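PDB 2QE6: DUF574 domain-containing protein from Thermobifida fusca, which binds S-adenosylmethionine and is probably a methyltransferase of the Rossmann-like class, although its methyl acceptor is not established. Local coordinates for residues A[68-73]-A[99-104]; A[204-209]-A[219-224]. The protein carries 1 engineered substitution. All coordinates share one frame; numbering follows the deposited sequence.

Contact 1 of 2, residues A[68-73]-A[99-104]; sequences GVRFLA and QSVNPD
Ala73 meets Val101 and Asn102 in a small, partly buried helix-to-helix-end contact, where the last turns of helix 54-75 lie beside the C-terminal end of helix 94-101. The apolar part is tight. Ala73 CB sits 3.3 Å from Val101 CG2, closer than carbons normally approach. With chi1 at -60°, CG2 is wedged between the valine's own backbone N and carbonyl carbon and faces Ala73, while CG1 is left to meet the neighbouring turn. There it lies 3.8 Å from Arg70 CG, the two side chains crossing at about a right angle. Arg70 touches only with the aliphatic root of its chain; the bend at chi3 (62°) helps carry the guanidinium off, and in the conformer described here NH2 forms a salt bridge with Asp250.

The polar part lies at Asn102, the first residue to leave helical geometry. Its CB is 3.4 Å from Ala73 O, and its ND2 gives that same carbonyl a weak hydrogen bond, 3.4 Å long and bent to 133° at the hydrogen. The stronger partner of ND2 is Ser79 OG, with Ile78 O a further weak acceptor, so the amide reaches into the connection between helix 54-75 and strand 80-84. At the other end of the amide, OD1 weakly accepts from Asp104 N, in the connectivity of an Asx turn.

Val69, one turn before Ala73, continues the interface inward, resting on Thr94, Val97 and Ala98 as well as on Met162 of the sheet. Two neighbouring helices laid side by side over parallel strands, one leading into strand 80-84 and the other leading from it towards strand 106-111, are characteristic of the Rossmann-like fold of class I methyltransferases.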
loop_
_atom_site.group_PDB
_atom_site.type_symbol
_atom_site.label_atom_id
_atom_site.label_comp_id
_atom_site.label_asym_id
_atom_site.label_seq_id
_atom_site.Cartn_x
_atom_site.Cartn_y
_atom_site.Cartn_z
ATOM N N GLY A 68 -5.072 -9.403 3.972
ATOM C CA GLY A 68 -3.678 -9.801 3.850
ATOM C C GLY A 68 -2.908 -9.631 5.151
ATOM O O GLY A 68 -2.148 -10.482 5.549
ATOM N N VAL A 69 -3.122 -8.524 5.842
ATOM C CA VAL A 69 -2.445 -8.309 7.106
ATOM C C VAL A 69 -2.930 -9.339 8.123
ATOM O O VAL A 69 -2.145 -9.842 8.898
ATOM C CB VAL A 69 -2.598 -6.866 7.589
ATOM C CG1 VAL A 69 -2.075 -6.718 8.967
ATOM C CG2 VAL A 69 -1.890 -5.921 6.623
ATOM N N ARG A 70 -4.225 -9.649 8.116
ATOM C CA ARG A 70 -4.777 -10.677 8.996
ATOM C C ARG A 70 -4.148 -12.043 8.707
ATOM O O ARG A 70 -3.833 -12.789 9.626
ATOM C CB ARG A 70 -6.302 -10.754 8.863
ATOM C CG ARG A 70 -6.954 -11.732 9.833
ATOM C CD ARG A 70 -8.466 -11.798 9.671
ATOM N NE ARG A 70 -8.849 -12.263 8.337
ATOM C CZ ARG A 70 -9.700 -11.652 7.517
ATOM N NH1 ARG A 70 -10.300 -10.521 7.872
ATOM N NH2 ARG A 70 -9.958 -12.190 6.332
ATOM N N PHE A 71 -3.951 -12.371 7.424
ATOM C CA PHE A 71 -3.261 -13.615 7.053
ATOM C C PHE A 71 -1.829 -13.623 7.611
ATOM O O PHE A 71 -1.384 -14.587 8.246
ATOM C CB PHE A 71 -3.243 -13.804 5.522
ATOM C CG PHE A 71 -2.194 -14.766 5.037
ATOM C CD1 PHE A 71 -2.386 -16.126 5.123
ATOM C CD2 PHE A 71 -1.027 -14.301 4.443
ATOM C CE1 PHE A 71 -1.401 -17.027 4.672
ATOM C CE2 PHE A 71 -0.038 -15.192 4.018
ATOM C CZ PHE A 71 -0.231 -16.545 4.125
ATOM N N LEU A 72 -1.126 -12.527 7.405
ATOM C CA LEU A 72 0.283 -12.426 7.783
ATOM C C LEU A 72 0.498 -12.484 9.276
ATOM O O LEU A 72 1.378 -13.209 9.750
ATOM C CB LEU A 72 0.872 -11.131 7.234
ATOM C CG LEU A 72 1.116 -11.086 5.737
ATOM C CD1 LEU A 72 1.391 -9.661 5.291
ATOM C CD2 LEU A 72 2.221 -12.077 5.287
ATOM N N ALA A 73 -0.313 -11.727 10.027
ATOM C CA ALA A 73 -0.099 -11.567 11.480
ATOM C C ALA A 73 -0.645 -12.750 12.290
ATOM O O ALA A 73 -0.196 -13.016 13.418
ATOM C CB ALA A 73 -0.715 -10.236 11.953
ATOM N N GLN A 99 -2.597 -6.120 15.310
ATOM C CA GLN A 99 -2.738 -6.307 16.767
ATOM C C GLN A 99 -4.006 -7.059 17.170
ATOM O O GLN A 99 -4.041 -7.670 18.250
ATOM C CB GLN A 99 -2.668 -4.969 17.500
ATOM C CG GLN A 99 -1.310 -4.224 17.352
ATOM C CD GLN A 99 -1.281 -2.972 18.164
ATOM O OE1 GLN A 99 -2.009 -2.862 19.152
ATOM N NE2 GLN A 99 -0.448 -2.027 17.792
ATOM N N SER A 100 -5.035 -7.036 16.317
ATOM C CA SER A 100 -6.273 -7.811 16.565
ATOM C C SER A 100 -6.035 -9.316 16.556
ATOM O O SER A 100 -6.703 -10.035 17.283
ATOM C CB SER A 100 -7.393 -7.463 15.550
ATOM O OG SER A 100 -7.141 -7.990 14.252
ATOM N N VAL A 101 -5.092 -9.788 15.736
ATOM C CA VAL A 101 -4.762 -11.214 15.684
ATOM C C VAL A 101 -3.486 -11.557 16.466
ATOM O O VAL A 101 -3.276 -12.707 16.812
ATOM C CB VAL A 101 -4.653 -11.759 14.222
ATOM C CG1 VAL A 101 -5.968 -11.584 13.497
ATOM C CG2 VAL A 101 -3.561 -11.095 13.448
ATOM N N ASN A 102 -2.641 -10.566 16.739
ATOM C CA ASN A 102 -1.300 -10.807 17.291
ATOM C C ASN A 102 -0.908 -9.591 18.106
ATOM O O ASN A 102 -0.328 -8.641 17.569
ATOM C CB ASN A 102 -0.322 -11.030 16.126
ATOM C CG ASN A 102 1.123 -11.293 16.562
ATOM O OD1 ASN A 102 1.477 -11.243 17.749
ATOM N ND2 ASN A 102 1.973 -11.589 15.559
ATOM N N PRO A 103 -1.259 -9.593 19.406
ATOM C CA PRO A 103 -1.080 -8.394 20.255
ATOM C C PRO A 103 0.348 -7.818 20.285
ATOM O O PRO A 103 0.505 -6.619 20.536
ATOM C CB PRO A 103 -1.488 -8.884 21.659
ATOM C CG PRO A 103 -2.349 -10.073 21.419
ATOM C CD PRO A 103 -1.840 -10.725 20.164
ATOM N N ASP A 104 1.354 -8.663 20.033
ATOM C CA ASP A 104 2.773 -8.255 20.011
ATOM C C ASP A 104 3.288 -7.674 18.697
ATOM O O ASP A 104 4.458 -7.306 18.622
ATOM C CB ASP A 104 3.661 -9.462 20.288
ATOM C CG ASP A 104 3.360 -10.096 21.602
ATOM O OD1 ASP A 104 2.897 -9.357 22.508
ATOM O OD2 ASP A 104 3.591 -11.327 21.703
#

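Contact 2 of 2, residues A[204-209]-A[219-224]; sequences AQQKLA and GWARTP. With SO4 (sulfate ion), chain C.
Ala209 and Ala221 make the close-packed half of this contact, in which helix 203-216, the helix after strand 191-197 of the Rossmann-like fold, is flanked by the extended loop that follows it. Their methyl groups touch at 4.1 Å between the two CB atoms, and both alanines also rest on Leu197, so helix and loop share one apolar patch at the end of that strand. Ala221 CB meets the helix backbone too, 4.1 Å from Gln205 O. At the start of the loop the backbones draw together: the CA atoms of Ala209 and Gly219 are 4.7 Å apart, and Ala209 CB approaches Gly219 O. No direct hydrogen bond joins the two segments here; the loop is held instead by backbone bonds of Trp220 with His168 and of Arg222 with Leu197 and Asp199. Thr223 then supplies the N-cap of helix 224-229, its OG1 accepting from Glu226 N.

The outer side is looser and wet. Gln206 is exposed, and its chain, bent at chi2 (-66°), brings the amide alongside the loop without bonding to it: NE2 stays 3.9 Å from Ala221 O. NE2 donates to Asp199 OD2 and also to O3 of a sulfate ion, probably from the crystallisation liquor, at 3.0 Å and 157°, so this last bond probably says little about the protein's function.

What bridges helix and loop on this side is one water. It accepts from Ala221 N at 2.8 Å, thereby satisfying the loop's amide, and spends its own two protons on Gln206 OE1 at 2.9 Å and sulfate O3.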
loop_
_atom_site.group_PDB
_atom_site.type_symbol
_atom_site.label_atom_id
_atom_site.label_comp_id
_atom_site.label_asym_id
_atom_site.label_seq_id
_atom_site.Cartn_x
_atom_site.Cartn_y
_atom_site.Cartn_z
ATOM N N ALA A 204 -9.932 1.683 -19.168
ATOM C CA ALA A 204 -9.826 2.545 -18.004
ATOM C C ALA A 204 -8.508 2.402 -17.291
ATOM O O ALA A 204 -8.137 3.282 -16.528
ATOM C CB ALA A 204 -10.928 2.229 -17.021
ATOM N N GLN A 205 -7.805 1.284 -17.486
ATOM C CA GLN A 205 -6.603 1.016 -16.678
ATOM C C GLN A 205 -5.479 1.973 -17.069
ATOM O O GLN A 205 -4.895 2.607 -16.222
ATOM C CB GLN A 205 -6.158 -0.436 -16.850
ATOM C CG GLN A 205 -7.127 -1.452 -16.174
ATOM C CD GLN A 205 -6.986 -2.866 -16.675
ATOM O OE1 GLN A 205 -6.583 -3.116 -17.829
ATOM N NE2 GLN A 205 -7.386 -3.812 -15.850
ATOM N N GLN A 206 -5.229 2.068 -18.368
ATOM C CA GLN A 206 -4.180 2.936 -18.911
ATOM C C GLN A 206 -4.600 4.424 -18.866
ATOM O O GLN A 206 -3.759 5.284 -18.715
ATOM C CB GLN A 206 -3.789 2.524 -20.307
ATOM C CG GLN A 206 -2.857 1.245 -20.405
ATOM C CD GLN A 206 -1.428 1.433 -19.810
ATOM O OE1 GLN A 206 -0.989 2.547 -19.512
ATOM N NE2 GLN A 206 -0.706 0.327 -19.663
ATOM N N LYS A 207 -5.899 4.711 -18.966
ATOM C CA LYS A 207 -6.422 6.067 -18.769
ATOM C C LYS A 207 -6.233 6.502 -17.328
ATOM O O LYS A 207 -5.823 7.609 -17.064
ATOM C CB LYS A 207 -7.895 6.133 -19.156
ATOM C CG LYS A 207 -8.414 7.531 -19.349
ATOM C CD LYS A 207 -9.807 7.498 -20.015
ATOM C CE LYS A 207 -10.235 8.855 -20.479
ATOM N NZ LYS A 207 -11.519 8.751 -21.214
ATOM N N LEU A 208 -6.486 5.610 -16.383
ATOM C CA LEU A 208 -6.237 5.923 -14.966
ATOM C C LEU A 208 -4.733 6.159 -14.673
ATOM O O LEU A 208 -4.340 7.140 -14.032
ATOM C CB LEU A 208 -6.773 4.805 -14.086
ATOM C CG LEU A 208 -6.477 5.050 -12.629
ATOM C CD1 LEU A 208 -6.974 6.438 -12.178
ATOM C CD2 LEU A 208 -7.035 3.861 -11.782
ATOM N N ALA A 209 -3.883 5.280 -15.178
ATOM C CA ALA A 209 -2.423 5.478 -15.115
ATOM C C ALA A 209 -1.991 6.849 -15.686
ATOM O O ALA A 209 -1.170 7.505 -15.083
ATOM C CB ALA A 209 -1.680 4.288 -15.804
ATOM N N GLY A 219 2.641 6.954 -12.325
ATOM C CA GLY A 219 1.425 6.094 -12.454
ATOM C C GLY A 219 1.591 5.071 -13.547
ATOM O O GLY A 219 1.695 5.421 -14.707
ATOM N N TRP A 220 1.772 3.812 -13.153
ATOM C CA TRP A 220 2.270 2.796 -14.096
ATOM C C TRP A 220 1.394 1.556 -13.919
ATOM O O TRP A 220 1.449 0.911 -12.893
ATOM C CB TRP A 220 3.761 2.496 -13.815
ATOM C CG TRP A 220 4.567 3.701 -13.802
ATOM C CD1 TRP A 220 4.890 4.485 -12.735
ATOM C CD2 TRP A 220 5.147 4.314 -14.935
ATOM N NE1 TRP A 220 5.646 5.547 -13.142
ATOM C CE2 TRP A 220 5.808 5.475 -14.494
ATOM C CE3 TRP A 220 5.146 4.005 -16.285
ATOM C CZ2 TRP A 220 6.481 6.318 -15.355
ATOM C CZ3 TRP A 220 5.830 4.857 -17.152
ATOM C CH2 TRP A 220 6.479 6.005 -16.659
ATOM N N ALA A 221 0.534 1.274 -14.883
ATOM C CA ALA A 221 -0.280 0.056 -14.822
ATOM C C ALA A 221 0.566 -1.122 -15.325
ATOM O O ALA A 221 1.047 -1.111 -16.466
ATOM C CB ALA A 221 -1.567 0.230 -15.675
ATOM N N ARG A 222 0.745 -2.143 -14.500
ATOM C CA ARG A 222 1.603 -3.287 -14.880
ATOM C C ARG A 222 0.742 -4.494 -15.207
ATOM O O ARG A 222 -0.278 -4.709 -14.577
ATOM C CB ARG A 222 2.636 -3.613 -13.785
ATOM C CG ARG A 222 3.745 -2.615 -13.741
ATOM C CD ARG A 222 4.917 -2.939 -12.794
ATOM N NE ARG A 222 6.012 -1.992 -13.081
ATOM C CZ ARG A 222 6.211 -0.797 -12.520
ATOM N NH1 ARG A 222 5.478 -0.364 -11.485
ATOM N NH2 ARG A 222 7.217 -0.055 -12.955
ATOM N N THR A 223 1.117 -5.247 -16.221
ATOM C CA THR A 223 0.438 -6.514 -16.491
ATOM C C THR A 223 0.532 -7.476 -15.302
ATOM O O THR A 223 1.397 -7.325 -14.462
ATOM C CB THR A 223 1.013 -7.224 -17.690
ATOM O OG1 THR A 223 2.338 -7.657 -17.375
ATOM C CG2 THR A 223 1.036 -6.315 -18.926
ATOM N N PRO A 224 -0.356 -8.479 -15.226
ATOM C CA PRO A 224 -0.199 -9.486 -14.155
ATOM C C PRO A 224 1.188 -10.123 -14.088
ATOM O O PRO A 224 1.695 -10.333 -13.008
ATOM C CB PRO A 224 -1.276 -10.512 -14.491
ATOM C CG PRO A 224 -2.316 -9.709 -15.217
ATOM C CD PRO A 224 -1.569 -8.735 -16.026
HETATM S S SO4 C . 3.285 1.057 -20.350
HETATM O O1 SO4 C . 3.190 2.475 -20.726
HETATM O O2 SO4 C . 4.609 0.854 -19.729
HETATM O O3 SO4 C . 2.266 0.675 -19.325
HETATM O O4 SO4 C . 3.142 0.256 -21.593
HETATM O O HOH W 1 0.925 2.598 -17.359
#

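Contacts 1 and 2 lie on opposite sides of the chain's centre, their centres 31 Å apart and their nearest atoms about 18 Å apart, so neither touches the other. They follow in series along the chain: contact 1 is closed before contact 2 opens. Contact 1 joins the helices that precede and follow strand 80-84, contact 2 a helix and loop beyond strand 191-197. On the contact 2 side, the side chain of Trp220 is about 9 Å from the bound S-adenosylmethionine. From contact 1 the link is along helix 54-75, where the side chain of Arg70 is about 12 Å from that of Arg62, a cofactor-binding residue.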